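Putative branched-chain amino acid transport system substrate-binding protein (Rhodopseudomonas palustris, PDB 3TX6) probably captures aromatic acids derived from lignin, such as p-coumaric acid and related compounds, in the periplasm for uptake by an ABC transporter. Local coordinates at residues A[252-255]-A[256-260]. Residues are numbered along the deposited sequence; the frame is centred on the assembly and turned at random.
Sequences EGQD and DSALT
Gln254 reaches across a surface loop of this periplasmic binding protein, between strand 242-245 and helix 261-275, to meet Thr260, the two side chains crossing at about a right angle. Its chain runs extended beyond CG (chi2 170°), long enough to bring OE1 to the hydroxyl of Thr260. Thr260 OG1 donates to Gln254 OE1 at 2.7 Å, standing above the amide plane. NE2 gives a hydrogen to a water and, weakly, to Pro247 O; the water donates to Thr260 O, so the amide engages Thr260 twice, directly at the hydroxyl and through water at the carbonyl. This inner side is close-packed, with Thr260 buried and the small methyl of Ala258 fitting 3.7 Å from Gln254 OE1. A type I turn from Asp255 to Ala258 is closed by Ala258 N to Asp255 O at 3.0 Å. Its outer side is loose and solvent-facing: Asp255 CB and small Ser257 OG merely touch at 3.5 Å, the exposed carboxylates can stay hydrated, and Asp256 OD1 also pairs with Lys261 NZ. Shortening Gln254 to an alanine is likely to leave the Thr260 hydroxyl without this acceptor and the water with one partner fewer. An uncharged amide, donor and acceptor at once, thus ties the loop to the approach of helix 261-275, about 14 Å from the bound 3-(4-hydroxy-phenyl)pyruvic acid.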
# COMPACT_ATOMS: atom_id res chain seq x y z
N GLU A 252 -16.39 -9.58 -4.22
CA GLU A 252 -17.77 -9.93 -4.53
C GLU A 252 -18.33 -9.11 -5.71
O GLU A 252 -19.14 -9.62 -6.50
CB GLU A 252 -18.67 -9.73 -3.29
CG GLU A 252 -18.33 -10.61 -2.09
CD GLU A 252 -17.28 -10.05 -1.15
OE1 GLU A 252 -16.61 -9.03 -1.44
OE2 GLU A 252 -17.09 -10.67 -0.10
N GLY A 253 -17.92 -7.85 -5.80
CA GLY A 253 -18.41 -6.93 -6.82
C GLY A 253 -17.69 -7.10 -8.17
O GLY A 253 -18.10 -6.51 -9.16
N GLN A 254 -16.61 -7.90 -8.19
CA GLN A 254 -15.86 -8.12 -9.41
C GLN A 254 -16.56 -9.19 -10.26
O GLN A 254 -17.25 -10.08 -9.74
CB GLN A 254 -14.41 -8.54 -9.10
CG GLN A 254 -13.61 -7.49 -8.33
CD GLN A 254 -12.28 -8.02 -7.83
OE1 GLN A 254 -11.69 -8.90 -8.46
NE2 GLN A 254 -11.84 -7.57 -6.65
N ASP A 255 -16.33 -9.13 -11.57
CA ASP A 255 -16.76 -10.22 -12.46
C ASP A 255 -15.84 -11.42 -12.25
O ASP A 255 -14.70 -11.25 -11.83
CB ASP A 255 -16.69 -9.75 -13.90
CG ASP A 255 -17.68 -8.64 -14.20
OD1 ASP A 255 -18.82 -8.70 -13.70
OD2 ASP A 255 -17.31 -7.70 -14.93
N ASP A 256 -16.34 -12.63 -12.50
CA ASP A 256 -15.51 -13.84 -12.39
C ASP A 256 -14.33 -13.77 -13.34
O ASP A 256 -13.30 -14.42 -13.13
CB ASP A 256 -16.32 -15.12 -12.71
CG ASP A 256 -17.16 -15.58 -11.55
OD1 ASP A 256 -16.96 -15.09 -10.41
OD2 ASP A 256 -18.04 -16.44 -11.78
N SER A 257 -14.46 -12.97 -14.38
CA SER A 257 -13.37 -12.88 -15.33
C SER A 257 -12.19 -12.09 -14.77
O SER A 257 -11.12 -12.09 -15.37
CB SER A 257 -13.87 -12.21 -16.60
OG SER A 257 -14.37 -10.92 -16.30
N ALA A 258 -12.37 -11.36 -13.67
CA ALA A 258 -11.25 -10.59 -13.09
C ALA A 258 -10.25 -11.51 -12.41
O ALA A 258 -10.61 -12.29 -11.52
CB ALA A 258 -11.77 -9.57 -12.08
N LEU A 259 -9.00 -11.41 -12.85
CA LEU A 259 -7.88 -12.22 -12.32
C LEU A 259 -7.68 -11.96 -10.83
O LEU A 259 -7.16 -12.80 -10.12
CB LEU A 259 -6.59 -11.93 -13.08
CG LEU A 259 -6.50 -12.60 -14.46
CD1 LEU A 259 -5.36 -12.02 -15.27
CD2 LEU A 259 -6.34 -14.11 -14.28
N THR A 260 -8.06 -10.78 -10.37
CA THR A 260 -7.92 -10.41 -8.96
C THR A 260 -8.97 -11.09 -8.05
O THR A 260 -8.79 -11.16 -6.82
CB THR A 260 -8.02 -8.87 -8.79
OG1 THR A 260 -9.23 -8.39 -9.36
CG2 THR A 260 -6.81 -8.15 -9.41
O HOH W 1 -9.50 -8.92 -5.25